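Local coordinates for protein blood group a-and b-cleaving endo-beta-galactosidase (Streptococcus pneumoniae, PDB 2YGL) that probably binds blood-group carbohydrate antigens through two tandem CBM51 modules of a family 98 endo-beta-galactosidase, so directing the enzyme to its glycan substrates, at residues T43-L48 / V162-K167; K82-I87 / F134-I139; I106-D111 / K144-K149; D256-N261 / D324-E329; T263-Y268 / V317-P322. All coordinates share one frame; numbering follows the deposited sequence.

Contact 1: residues T43-L48 / V162-K167; sequences TKISLL and VFADAK
Val162 lies against Ile45 and Leu47, and the three make up most of a small apolar patch where the two-stranded hairpin sheet of 45-48 and 54-57 covers the long strand 160-171 of the first CBM51 beta-sandwich. The strands 45-48 and 162-164 run nearly perpendicular, at 91°, with axes 7.9 Å apart, and no hydrogen bond joins the two segments, which meet through side chains alone. Ile45 and Val162 run alongside in opposing senses, bringing Ile45 CG2 to 3.8 Å from Val162 CB. Leu47 meets the same valine tip to tip, its CD2 being 3.7 Å from Val162 CG2. Val162 thus divides its branches, CG1 beside Ile45 and CG2 beside Leu47. That division follows from its first torsion (chi1 -74°), which sets CG1 anti to the carbonyl carbon and CG2 between the backbone N and that carbon. All the touching residues are buried. Beyond the patch, Leu47 also packs on Tyr86, and Ala164 on Phe57 of the hairpin's other strand. The small side chain of Ala164 fits between the two larger ones: its CB is 3.8 Å from Ile45 CG2 and 3.9 Å from Leu47 CD1.

Contact 2: residues K82-I87 / F134-I139; sequences KFETYI and FISVTI
Tyr86 has Phe134 CD1 over one face of its ring, above the centre and 3.6 Å from Tyr86 CZ. The planes are inclined at 46° and the centroids lie 4.8 Å apart, an oblique pair. With CG anti to the backbone N (chi1 179°) the Phe134 ring leans diagonally toward the partner strand, which carries CZ to 3.7 Å from Glu84 CD, with Glu84 OE1 at the ring edge and in its plane. The other carboxylate oxygen is taken by Ser136: its OG donates to the anti lone pair of Glu84 OE2 over 2.7 Å. Lys55 adds a cation-pi contact to Tyr86 from outside the pair of strands.

The opposite face is largely apolar. Phe83 and Val137 lie side by side, with Val137 CG2 at the ring edge and 3.9 Å from Phe83 CB, while Ile135 CD1 reaches Thr85 CG2 and Ile87 CG2, each at 3.8 Å. Thr85 OG1 is bonded to Ala164 O. This face meets Ile106, Ile108 and Ile110 of the other sheet. Pairs of backbone bonds link Phe83 to Val137 and Thr85 to Ile135, Ile135 N to Thr85 O being short at 2.7 Å. One face turned to the second sheet and the other away from it is characteristic of antiparallel strands in a beta-sandwich, here the first CBM51 module.

Contact 3: residues I106-D111 / K144-K149; sequences IEIEID and KKISLK
Lys149 stretches over the strand 106-110 and places its ammonium between two carboxylates. NZ donates to Glu109 OE1 over 2.7 Å, arriving on the syn side but 29° out of the carboxylate plane; a second, weak bond of 3.3 Å goes to Glu107 OE1. A bend at chi3 (78°) turns the lysine chain toward the acids, and its CD rests 3.9 Å from Glu109 CB. Shared between two acids, the lysine probably offsets the repulsion they would otherwise feel. Glu107 has a further partner, since its OE2 is paired with Arg105.

At the far end Asp111 N donates to Lys145 O, and its carboxylate takes two N-H groups: OD2 accepts Lys144 N through its syn lone pair at 3.0 Å, and OD1 takes Lys145 N at 2.8 Å. Paired backbone bonds tie Glu107 to Lys149 and Glu109 to Ser147 within the five-stranded antiparallel sheet of the CBM51 beta-sandwich, where 145-151 is the middle strand and 105-110 its neighbour. On the face away from the acids, Ile108 CD1 lies 3.9 Å from Leu148 CG, side by side, and Ile110 CG1 is 3.9 Å from Ile146 CG1.

Further out, Phe83 of the facing sheet covers Ile108, Ile146 and Leu148, and Phe163 covers Ile108 and Leu148; Ile110 meets Ile139. On the face of Glu107, Glu109 and Lys149, Ser147 OG is hydrogen-bonded to Ser72 OG, and Val70 packs on Ser147 and Lys149.

Contact 4: residues D256-N261 / D324-E329; sequences DVSGAN and DTQTIE
Val257, with chi1 at -66°, holds CG2 between its backbone N and carbonyl carbon, from where the methyl reaches Thr325 and Ile328 together. CG2 lies 3.5 Å from Thr325 O and 3.9 Å from Ile328 CD1, and the valine and isoleucine side chains cross at about a right angle. Phe350 of strand 343-352 packs on both Val257 and Ile328, which ties this buried side to the facing sheet.

The backbones are joined by Val257 N donating to Gln326 O over 3.0 Å, a bent bond (141° at the hydrogen) whose donor stands above the carbonyl plane. Asp256 CG points anti to its own N (chi1 178°), which turns the carboxylate back over the following residues. OD1 then accepts from Ser258 OG at 2.7 Å and from Ser258 N at 3.1 Å, both coming from the same face of the carboxylate; two bonds to one oxygen limit the carboxylate's rotation. At the far end a water bridges the segments, giving a hydrogen to Asn261 OD1 and accepting from Asp324 N. Asp293, through OD1, receives the backbone N of both Gln326 and Thr327 and so holds the chain where strand 327-334 begins. The Asx turn at Asp256 and the type I turn from Val257 to Ala260 form the bend by which strand 251-256 leaves one sheet of the second CBM51 beta-sandwich and the chain passes to strand 262-271 in the other.

Contact 5: residues T263-Y268 / V317-P322; sequences TRFISY and VDVEIP
Phe265 presents the edge of its ring to Val317, whose CG1 lies 4.0 Å from CE2 and near the ring plane. Val319 CG1 sits at the same ring's edge, and Ile321 CD1 closes in on Phe265 CB at 3.9 Å. Ile297 and Tyr298 of the strand 295-299 extend this apolar side across to the facing sheet. Between the two strands, paired backbone bonds join Phe265 to Val319 and Ser267 to Val317, and Ile321 N adds a short bond of 2.7 Å to Thr263 O, its donor well above the carbonyl plane.

The other side holds the charged pair, with Ile266 beside it. Arg264 grips Asp318 side-on: NE donates to OD1 at 3.0 Å and NH2 to OD2 at 2.8 Å, one nitrogen to each oxygen. The extended chain, CG to NE, carries the head to the acid, and the paired bonds go with planes only 25° apart. Thr174 OG1 binds the remaining NH1, fixing the guanidinium further. Met351 of strand 343-352 stands opposite two residues at once, Thr263 and Arg264: a classic beta bulge within the antiparallel sheet of the second CBM51 beta-sandwich.

Contacts 1, 2 and 3 belong to the first NPCBM/NEW2 module and contacts 4 and 5 to the second, with centres 33 to 48 Å apart between the groups and no touch. In the first module, contacts 1 and 2 share a sheet through neighbouring strands 160-171 and 82-87, and contact 3 lies in the facing sheet, its centre about 11 Å from that of contact 2. Along the chain, contacts 2 and 3 alternate inside the loop closed by contact 1; in the second module contact 5 is nested inside contact 4, their centres about 13 Å apart. The matching strand orders of both modules suggest a repeated sandwich, consistent with two separate carbohydrate-binding units.

Contact 1: residues T43-L48 / V162-K167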
# COMPACT_ATOMS: atom_id res chain seq x y z
N THR A 43 -15.51 -23.30 23.75
CA THR A 43 -14.41 -22.69 24.51
C THR A 43 -13.49 -21.82 23.64
O THR A 43 -13.04 -22.24 22.57
CB THR A 43 -13.58 -23.78 25.22
OG1 THR A 43 -14.47 -24.63 25.96
CG2 THR A 43 -12.54 -23.18 26.16
N LYS A 44 -13.24 -20.60 24.11
CA LYS A 44 -12.36 -19.66 23.42
C LYS A 44 -10.90 -19.89 23.80
O LYS A 44 -10.60 -20.42 24.88
CB LYS A 44 -12.75 -18.21 23.76
CG LYS A 44 -14.10 -17.76 23.24
CD LYS A 44 -14.39 -16.32 23.65
CE LYS A 44 -15.78 -15.86 23.24
NZ LYS A 44 -15.90 -15.64 21.77
N ILE A 45 -10.00 -19.48 22.91
CA ILE A 45 -8.57 -19.45 23.18
C ILE A 45 -8.29 -18.54 24.37
O ILE A 45 -8.79 -17.41 24.43
CB ILE A 45 -7.77 -18.96 21.94
CG1 ILE A 45 -7.81 -20.01 20.83
CG2 ILE A 45 -6.32 -18.61 22.31
CD1 ILE A 45 -7.44 -19.49 19.45
N SER A 46 -7.53 -19.04 25.34
CA SER A 46 -7.15 -18.23 26.49
C SER A 46 -5.72 -18.48 26.95
O SER A 46 -5.22 -19.60 26.88
CB SER A 46 -8.13 -18.42 27.66
OG SER A 46 -8.13 -19.74 28.14
N LEU A 47 -5.08 -17.41 27.40
CA LEU A 47 -3.69 -17.46 27.85
C LEU A 47 -3.52 -16.71 29.15
O LEU A 47 -4.27 -15.78 29.46
CB LEU A 47 -2.76 -16.87 26.79
CG LEU A 47 -2.44 -17.73 25.56
CD1 LEU A 47 -1.63 -16.94 24.54
CD2 LEU A 47 -1.70 -18.99 25.97
N LEU A 48 -2.51 -17.14 29.92
CA LEU A 48 -2.10 -16.43 31.11
C LEU A 48 -1.30 -15.20 30.70
O LEU A 48 -0.29 -15.30 30.00
CB LEU A 48 -1.24 -17.36 31.98
CG LEU A 48 -1.15 -17.14 33.49
CD1 LEU A 48 -2.51 -17.32 34.15
CD2 LEU A 48 -0.15 -18.12 34.07
N VAL A 162 -1.26 -22.12 21.15
CA VAL A 162 -2.16 -21.17 20.51
C VAL A 162 -1.42 -19.92 20.05
O VAL A 162 -0.57 -19.37 20.76
CB VAL A 162 -3.37 -20.77 21.40
CG1 VAL A 162 -4.38 -21.91 21.46
CG2 VAL A 162 -2.92 -20.34 22.79
N PHE A 163 -1.75 -19.50 18.83
CA PHE A 163 -1.31 -18.22 18.31
C PHE A 163 -2.51 -17.29 18.47
O PHE A 163 -3.28 -17.07 17.53
CB PHE A 163 -0.87 -18.37 16.84
CG PHE A 163 0.27 -19.35 16.64
CD1 PHE A 163 0.02 -20.72 16.52
CD2 PHE A 163 1.59 -18.91 16.59
CE1 PHE A 163 1.07 -21.63 16.34
CE2 PHE A 163 2.65 -19.81 16.41
CZ PHE A 163 2.38 -21.17 16.28
N ALA A 164 -2.67 -16.76 19.68
CA ALA A 164 -3.82 -15.94 20.05
C ALA A 164 -3.78 -14.58 19.38
O ALA A 164 -2.74 -13.91 19.38
CB ALA A 164 -3.91 -15.79 21.57
N ASP A 165 -4.92 -14.17 18.82
CA ASP A 165 -5.08 -12.87 18.14
C ASP A 165 -4.19 -12.72 16.90
O ASP A 165 -3.90 -11.60 16.47
CB ASP A 165 -4.86 -11.72 19.14
CG ASP A 165 -5.43 -10.40 18.64
OD1 ASP A 165 -6.61 -10.38 18.23
OD2 ASP A 165 -4.70 -9.39 18.67
N ALA A 166 -3.80 -13.85 16.31
CA ALA A 166 -2.87 -13.87 15.18
C ALA A 166 -3.40 -13.08 13.98
O ALA A 166 -4.44 -13.42 13.41
CB ALA A 166 -2.55 -15.31 14.78
N LYS A 167 -2.67 -12.03 13.61
CA LYS A 167 -3.11 -11.11 12.57
C LYS A 167 -1.97 -10.59 11.69
O LYS A 167 -0.83 -10.49 12.14
CB LYS A 167 -3.86 -9.92 13.19
CG LYS A 167 -3.00 -9.06 14.13
CD LYS A 167 -3.72 -7.81 14.62
CE LYS A 167 -4.66 -8.12 15.77
NZ LYS A 167 -4.97 -6.91 16.58

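Contact 2: residues K82-I87 / F134-I139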
# COMPACT_ATOMS: atom_id res chain seq x y z
N LYS A 82 3.31 -6.07 8.91
CA LYS A 82 3.58 -6.61 10.24
C LYS A 82 2.80 -7.88 10.51
O LYS A 82 1.70 -8.09 9.96
CB LYS A 82 3.25 -5.58 11.33
CG LYS A 82 4.20 -4.38 11.39
CD LYS A 82 3.61 -3.24 12.22
CE LYS A 82 4.07 -3.28 13.67
NZ LYS A 82 5.45 -2.72 13.83
N PHE A 83 3.37 -8.74 11.35
CA PHE A 83 2.65 -9.88 11.91
C PHE A 83 2.65 -9.75 13.43
O PHE A 83 3.69 -9.53 14.04
CB PHE A 83 3.28 -11.20 11.48
CG PHE A 83 2.75 -12.40 12.22
CD1 PHE A 83 1.47 -12.89 11.94
CD2 PHE A 83 3.52 -13.04 13.19
CE1 PHE A 83 0.97 -14.00 12.62
CE2 PHE A 83 3.03 -14.15 13.88
CZ PHE A 83 1.75 -14.63 13.59
N GLU A 84 1.47 -9.89 14.03
CA GLU A 84 1.34 -9.79 15.49
C GLU A 84 0.47 -10.90 16.07
O GLU A 84 -0.57 -11.25 15.51
CB GLU A 84 0.81 -8.41 15.89
CG GLU A 84 1.82 -7.29 15.63
CD GLU A 84 1.39 -5.94 16.16
OE1 GLU A 84 0.19 -5.75 16.45
OE2 GLU A 84 2.26 -5.05 16.28
N THR A 85 0.93 -11.46 17.19
CA THR A 85 0.23 -12.54 17.90
C THR A 85 0.75 -12.72 19.32
O THR A 85 1.87 -12.32 19.64
CB THR A 85 0.33 -13.90 17.14
OG1 THR A 85 -0.61 -14.83 17.67
CG2 THR A 85 1.74 -14.49 17.23
N TYR A 86 -0.08 -13.31 20.18
CA TYR A 86 0.33 -13.77 21.50
C TYR A 86 0.50 -15.28 21.44
O TYR A 86 -0.34 -15.98 20.89
CB TYR A 86 -0.72 -13.41 22.55
CG TYR A 86 -0.91 -11.93 22.78
CD1 TYR A 86 -1.78 -11.19 21.99
CD2 TYR A 86 -0.22 -11.27 23.80
CE1 TYR A 86 -1.96 -9.83 22.20
CE2 TYR A 86 -0.39 -9.90 24.02
CZ TYR A 86 -1.27 -9.19 23.21
OH TYR A 86 -1.45 -7.84 23.41
N ILE A 87 1.60 -15.78 22.00
CA ILE A 87 1.86 -17.22 22.02
C ILE A 87 1.97 -17.78 23.43
O ILE A 87 2.40 -17.10 24.35
CB ILE A 87 3.13 -17.62 21.20
CG1 ILE A 87 4.36 -16.82 21.66
CG2 ILE A 87 2.86 -17.46 19.70
CD1 ILE A 87 5.69 -17.41 21.20
N PHE A 134 4.27 -11.81 23.46
CA PHE A 134 3.73 -11.04 22.34
C PHE A 134 4.77 -10.94 21.23
O PHE A 134 5.92 -10.55 21.47
CB PHE A 134 3.29 -9.64 22.79
CG PHE A 134 2.76 -8.77 21.68
CD1 PHE A 134 1.56 -9.08 21.05
CD2 PHE A 134 3.44 -7.63 21.29
CE1 PHE A 134 1.06 -8.27 20.03
CE2 PHE A 134 2.95 -6.81 20.27
CZ PHE A 134 1.76 -7.13 19.64
N ILE A 135 4.36 -11.31 20.02
CA ILE A 135 5.23 -11.24 18.85
C ILE A 135 4.80 -10.07 17.95
O ILE A 135 3.62 -9.92 17.65
CB ILE A 135 5.20 -12.55 18.01
CG1 ILE A 135 5.60 -13.76 18.87
CG2 ILE A 135 6.12 -12.44 16.79
CD1 ILE A 135 5.36 -15.10 18.19
N SER A 136 5.77 -9.26 17.56
CA SER A 136 5.56 -8.23 16.55
C SER A 136 6.78 -8.17 15.64
O SER A 136 7.84 -7.69 16.03
CB SER A 136 5.30 -6.87 17.20
OG SER A 136 4.82 -5.94 16.25
N VAL A 137 6.62 -8.71 14.43
CA VAL A 137 7.71 -8.75 13.45
C VAL A 137 7.36 -8.00 12.17
O VAL A 137 6.21 -8.00 11.73
CB VAL A 137 8.16 -10.20 13.11
CG1 VAL A 137 8.90 -10.83 14.27
CG2 VAL A 137 6.97 -11.07 12.68
N THR A 138 8.37 -7.36 11.58
CA THR A 138 8.22 -6.68 10.31
C THR A 138 8.24 -7.70 9.17
O THR A 138 9.03 -8.65 9.19
CB THR A 138 9.34 -5.63 10.09
OG1 THR A 138 9.49 -4.83 11.27
CG2 THR A 138 9.02 -4.71 8.91
N ILE A 139 7.35 -7.51 8.20
CA ILE A 139 7.31 -8.35 7.01
C ILE A 139 7.96 -7.60 5.85
O ILE A 139 7.58 -6.46 5.56
CB ILE A 139 5.85 -8.76 6.67
CG1 ILE A 139 5.34 -9.77 7.70
CG2 ILE A 139 5.74 -9.34 5.26
CD1 ILE A 139 3.84 -9.98 7.67

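Contact 3: residues I106-D111 / K144-K149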
# COMPACT_ATOMS: atom_id res chain seq x y z
N ILE A 106 8.83 -22.06 20.00
CA ILE A 106 7.90 -21.55 18.99
C ILE A 106 8.65 -20.56 18.10
O ILE A 106 9.32 -19.65 18.60
CB ILE A 106 6.64 -20.88 19.61
CG1 ILE A 106 5.84 -21.90 20.43
CG2 ILE A 106 5.76 -20.26 18.52
CD1 ILE A 106 4.76 -21.28 21.32
N GLU A 107 8.54 -20.74 16.79
CA GLU A 107 9.20 -19.86 15.83
C GLU A 107 8.24 -19.29 14.80
O GLU A 107 7.22 -19.91 14.47
CB GLU A 107 10.33 -20.60 15.10
CG GLU A 107 11.53 -20.95 15.96
CD GLU A 107 12.54 -21.83 15.23
OE1 GLU A 107 12.22 -22.33 14.12
OE2 GLU A 107 13.65 -22.01 15.76
N ILE A 108 8.58 -18.11 14.29
CA ILE A 108 7.92 -17.55 13.12
C ILE A 108 8.97 -17.42 12.02
O ILE A 108 10.06 -16.88 12.24
CB ILE A 108 7.24 -16.18 13.41
CG1 ILE A 108 6.25 -16.29 14.57
CG2 ILE A 108 6.57 -15.62 12.15
CD1 ILE A 108 5.06 -17.24 14.35
N GLU A 109 8.63 -17.94 10.84
CA GLU A 109 9.55 -18.00 9.71
C GLU A 109 8.92 -17.32 8.50
O GLU A 109 7.74 -17.54 8.21
CB GLU A 109 9.87 -19.46 9.40
CG GLU A 109 10.93 -19.69 8.33
CD GLU A 109 11.29 -21.16 8.18
OE1 GLU A 109 11.79 -21.75 9.16
OE2 GLU A 109 11.06 -21.72 7.09
N ILE A 110 9.70 -16.50 7.81
CA ILE A 110 9.28 -15.89 6.55
C ILE A 110 10.30 -16.22 5.46
O ILE A 110 11.47 -15.85 5.57
CB ILE A 110 9.09 -14.35 6.66
CG1 ILE A 110 8.00 -14.01 7.68
CG2 ILE A 110 8.75 -13.76 5.28
CD1 ILE A 110 7.95 -12.54 8.07
N ASP A 111 9.83 -16.92 4.42
CA ASP A 111 10.65 -17.30 3.26
C ASP A 111 12.00 -17.93 3.64
O ASP A 111 13.04 -17.56 3.09
CB ASP A 111 10.85 -16.11 2.32
CG ASP A 111 9.54 -15.55 1.79
OD1 ASP A 111 8.59 -16.33 1.55
OD2 ASP A 111 9.46 -14.32 1.59
N LYS A 144 6.64 -13.81 0.57
CA LYS A 144 5.72 -14.72 -0.11
C LYS A 144 5.05 -15.73 0.84
O LYS A 144 3.89 -16.09 0.65
CB LYS A 144 6.45 -15.47 -1.23
CG LYS A 144 6.78 -14.61 -2.44
CD LYS A 144 7.72 -15.33 -3.41
CE LYS A 144 7.98 -14.50 -4.66
NZ LYS A 144 8.66 -13.20 -4.36
N LYS A 145 5.79 -16.15 1.87
CA LYS A 145 5.34 -17.23 2.75
C LYS A 145 5.68 -16.97 4.21
O LYS A 145 6.84 -16.72 4.55
CB LYS A 145 5.97 -18.56 2.29
CG LYS A 145 5.38 -19.80 2.93
CD LYS A 145 6.20 -21.02 2.56
CE LYS A 145 5.46 -22.31 2.84
NZ LYS A 145 6.20 -23.48 2.30
N ILE A 146 4.66 -17.01 5.07
CA ILE A 146 4.87 -16.92 6.51
C ILE A 146 4.48 -18.25 7.19
O ILE A 146 3.44 -18.83 6.87
CB ILE A 146 4.14 -15.69 7.15
CG1 ILE A 146 4.57 -15.51 8.62
CG2 ILE A 146 2.61 -15.79 7.00
CD1 ILE A 146 4.23 -14.15 9.22
N SER A 147 5.34 -18.71 8.09
CA SER A 147 5.15 -20.00 8.74
C SER A 147 5.11 -19.91 10.26
O SER A 147 5.97 -19.29 10.89
CB SER A 147 6.25 -20.98 8.31
OG SER A 147 5.99 -21.49 7.02
N LEU A 148 4.08 -20.54 10.84
CA LEU A 148 3.92 -20.65 12.28
C LEU A 148 4.41 -22.03 12.72
O LEU A 148 3.80 -23.05 12.38
CB LEU A 148 2.45 -20.45 12.66
CG LEU A 148 1.88 -19.03 12.85
CD1 LEU A 148 2.20 -18.08 11.70
CD2 LEU A 148 0.38 -19.10 13.09
N LYS A 149 5.51 -22.05 13.46
CA LYS A 149 6.19 -23.30 13.83
C LYS A 149 6.19 -23.52 15.33
O LYS A 149 6.47 -22.60 16.10
CB LYS A 149 7.63 -23.29 13.31
CG LYS A 149 7.77 -23.14 11.80
CD LYS A 149 9.19 -22.77 11.39
CE LYS A 149 10.13 -23.97 11.41
NZ LYS A 149 11.54 -23.56 11.15

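Contact 4: residues D256-N261 / D324-E329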
# COMPACT_ATOMS: atom_id res chain seq x y z
N ASP A 256 -2.78 28.12 -3.86
CA ASP A 256 -2.56 28.39 -2.45
C ASP A 256 -3.11 27.21 -1.66
O ASP A 256 -4.32 27.04 -1.55
CB ASP A 256 -3.24 29.70 -2.04
CG ASP A 256 -3.08 30.03 -0.56
OD1 ASP A 256 -2.29 29.38 0.14
OD2 ASP A 256 -3.77 30.96 -0.10
N VAL A 257 -2.20 26.39 -1.13
CA VAL A 257 -2.58 25.20 -0.37
C VAL A 257 -2.34 25.36 1.14
O VAL A 257 -2.33 24.37 1.88
CB VAL A 257 -1.89 23.91 -0.90
CG1 VAL A 257 -2.37 23.58 -2.31
CG2 VAL A 257 -0.36 24.04 -0.85
N SER A 258 -2.18 26.61 1.58
CA SER A 258 -1.91 26.92 2.99
C SER A 258 -3.04 26.47 3.93
O SER A 258 -2.78 26.13 5.08
CB SER A 258 -1.68 28.42 3.16
OG SER A 258 -2.84 29.16 2.82
N GLY A 259 -4.27 26.45 3.41
CA GLY A 259 -5.43 26.07 4.21
C GLY A 259 -5.67 24.57 4.35
O GLY A 259 -6.67 24.16 4.95
N ALA A 260 -4.78 23.76 3.80
CA ALA A 260 -4.94 22.30 3.85
C ALA A 260 -3.62 21.55 4.01
O ALA A 260 -2.56 22.07 3.67
CB ALA A 260 -5.69 21.80 2.62
N ASN A 261 -3.72 20.33 4.51
CA ASN A 261 -2.58 19.46 4.71
C ASN A 261 -2.36 18.55 3.49
O ASN A 261 -2.53 17.33 3.55
CB ASN A 261 -2.77 18.65 6.00
CG ASN A 261 -1.60 17.74 6.31
OD1 ASN A 261 -0.45 18.07 6.00
ND2 ASN A 261 -1.88 16.60 6.92
N ASP A 324 3.52 21.35 5.63
CA ASP A 324 3.43 22.82 5.78
C ASP A 324 3.67 23.65 4.51
O ASP A 324 4.03 24.82 4.59
CB ASP A 324 4.33 23.31 6.93
CG ASP A 324 3.94 22.73 8.29
OD1 ASP A 324 2.73 22.51 8.53
OD2 ASP A 324 4.85 22.51 9.12
N THR A 325 3.45 23.04 3.34
CA THR A 325 3.60 23.75 2.06
C THR A 325 2.51 24.82 1.91
O THR A 325 1.33 24.55 2.16
CB THR A 325 3.56 22.77 0.85
OG1 THR A 325 4.70 21.90 0.91
CG2 THR A 325 3.59 23.52 -0.48
N GLN A 326 2.92 26.02 1.52
CA GLN A 326 2.01 27.15 1.37
C GLN A 326 1.53 27.31 -0.08
O GLN A 326 0.36 27.63 -0.33
CB GLN A 326 2.68 28.46 1.83
CG GLN A 326 3.18 28.44 3.27
CD GLN A 326 2.08 28.12 4.27
OE1 GLN A 326 2.03 27.01 4.81
NE2 GLN A 326 1.19 29.07 4.50
N THR A 327 2.45 27.08 -1.01
CA THR A 327 2.23 27.35 -2.42
C THR A 327 2.72 26.18 -3.28
O THR A 327 3.83 25.68 -3.09
CB THR A 327 2.94 28.65 -2.85
OG1 THR A 327 2.45 29.74 -2.06
CG2 THR A 327 2.71 28.97 -4.32
N ILE A 328 1.88 25.75 -4.22
CA ILE A 328 2.28 24.79 -5.23
C ILE A 328 2.15 25.42 -6.62
O ILE A 328 1.10 25.97 -6.95
CB ILE A 328 1.48 23.46 -5.15
CG1 ILE A 328 1.82 22.71 -3.85
CG2 ILE A 328 1.76 22.56 -6.37
CD1 ILE A 328 0.90 21.55 -3.52
N GLU A 329 3.23 25.36 -7.39
CA GLU A 329 3.24 25.85 -8.77
C GLU A 329 3.53 24.72 -9.75
O GLU A 329 4.40 23.88 -9.52
CB GLU A 329 4.28 26.97 -8.94
CG GLU A 329 3.88 28.29 -8.31
CD GLU A 329 5.06 29.25 -8.18
OE1 GLU A 329 6.06 28.89 -7.53
OE2 GLU A 329 4.97 30.37 -8.72
O HOH W 1 1.01 20.18 5.59

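Contact 5: residues T263-Y268 / V317-P322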
# COMPACT_ATOMS: atom_id res chain seq x y z
N THR A 263 -0.54 16.38 0.86
CA THR A 263 0.61 15.49 1.01
C THR A 263 1.11 14.88 -0.30
O THR A 263 2.21 14.33 -0.35
CB THR A 263 0.29 14.33 1.98
OG1 THR A 263 -0.86 13.63 1.51
CG2 THR A 263 0.04 14.85 3.39
N ARG A 264 0.32 14.99 -1.36
CA ARG A 264 0.60 14.26 -2.60
C ARG A 264 -0.01 14.93 -3.83
O ARG A 264 -1.13 15.46 -3.76
CB ARG A 264 0.06 12.83 -2.46
CG ARG A 264 0.73 11.77 -3.32
CD ARG A 264 0.13 10.41 -2.99
NE ARG A 264 0.53 9.36 -3.92
CZ ARG A 264 -0.05 8.16 -4.01
NH1 ARG A 264 -1.07 7.85 -3.22
NH2 ARG A 264 0.39 7.28 -4.90
N PHE A 265 0.73 14.92 -4.93
CA PHE A 265 0.22 15.39 -6.22
C PHE A 265 0.33 14.27 -7.26
O PHE A 265 1.40 13.70 -7.45
CB PHE A 265 0.97 16.65 -6.68
CG PHE A 265 0.68 17.04 -8.11
CD1 PHE A 265 -0.54 17.61 -8.46
CD2 PHE A 265 1.64 16.85 -9.10
CE1 PHE A 265 -0.81 17.97 -9.78
CE2 PHE A 265 1.39 17.21 -10.42
CZ PHE A 265 0.16 17.78 -10.76
N ILE A 266 -0.79 13.97 -7.92
CA ILE A 266 -0.86 12.89 -8.91
C ILE A 266 -1.39 13.40 -10.25
O ILE A 266 -2.48 13.97 -10.30
CB ILE A 266 -1.81 11.74 -8.48
CG1 ILE A 266 -1.68 11.41 -6.98
CG2 ILE A 266 -1.61 10.50 -9.37
CD1 ILE A 266 -0.42 10.71 -6.63
N SER A 267 -0.63 13.16 -11.32
CA SER A 267 -1.08 13.50 -12.67
C SER A 267 -0.25 12.80 -13.75
O SER A 267 0.96 12.65 -13.61
CB SER A 267 -1.02 15.01 -12.90
OG SER A 267 -1.61 15.36 -14.14
N TYR A 268 -0.93 12.39 -14.82
CA TYR A 268 -0.26 12.06 -16.07
C TYR A 268 0.02 13.35 -16.82
O TYR A 268 -0.78 14.28 -16.79
CB TYR A 268 -1.09 11.08 -16.90
CG TYR A 268 -1.08 9.69 -16.34
CD1 TYR A 268 -0.04 8.80 -16.64
CD2 TYR A 268 -2.09 9.25 -15.49
CE1 TYR A 268 -0.02 7.51 -16.11
CE2 TYR A 268 -2.08 7.97 -14.95
CZ TYR A 268 -1.04 7.11 -15.26
OH TYR A 268 -1.03 5.84 -14.73
N VAL A 317 3.38 11.56 -13.01
CA VAL A 317 3.98 12.38 -11.96
C VAL A 317 3.27 12.05 -10.65
O VAL A 317 2.06 12.24 -10.52
CB VAL A 317 3.87 13.90 -12.25
CG1 VAL A 317 4.39 14.71 -11.07
CG2 VAL A 317 4.63 14.25 -13.52
N ASP A 318 4.04 11.52 -9.70
CA ASP A 318 3.51 11.15 -8.40
C ASP A 318 4.53 11.55 -7.34
O ASP A 318 5.52 10.84 -7.11
CB ASP A 318 3.23 9.64 -8.35
CG ASP A 318 2.60 9.19 -7.04
OD1 ASP A 318 2.52 10.00 -6.08
OD2 ASP A 318 2.18 8.02 -6.96
N VAL A 319 4.30 12.70 -6.71
CA VAL A 319 5.29 13.31 -5.83
C VAL A 319 4.69 13.71 -4.48
O VAL A 319 3.56 14.20 -4.41
CB VAL A 319 6.02 14.51 -6.53
CG1 VAL A 319 5.04 15.64 -6.88
CG2 VAL A 319 7.18 15.03 -5.69
N GLU A 320 5.45 13.47 -3.41
CA GLU A 320 5.06 13.89 -2.06
C GLU A 320 5.17 15.40 -1.92
O GLU A 320 6.15 16.00 -2.37
CB GLU A 320 5.94 13.22 -1.00
CG GLU A 320 5.65 11.75 -0.77
CD GLU A 320 6.48 11.15 0.37
OE1 GLU A 320 7.48 11.77 0.79
OE2 GLU A 320 6.12 10.05 0.84
N ILE A 321 4.16 16.01 -1.31
CA ILE A 321 4.20 17.43 -0.98
C ILE A 321 4.71 17.57 0.45
O ILE A 321 4.13 16.97 1.37
CB ILE A 321 2.80 18.10 -1.13
CG1 ILE A 321 2.17 17.81 -2.50
CG2 ILE A 321 2.87 19.60 -0.84
CD1 ILE A 321 3.01 18.22 -3.71
N PRO A 322 5.78 18.35 0.66
CA PRO A 322 6.34 18.50 2.01
C PRO A 322 5.33 19.11 2.98
O PRO A 322 4.54 19.98 2.60
CB PRO A 322 7.52 19.46 1.80
CG PRO A 322 7.88 19.32 0.36
CD PRO A 322 6.57 19.11 -0.33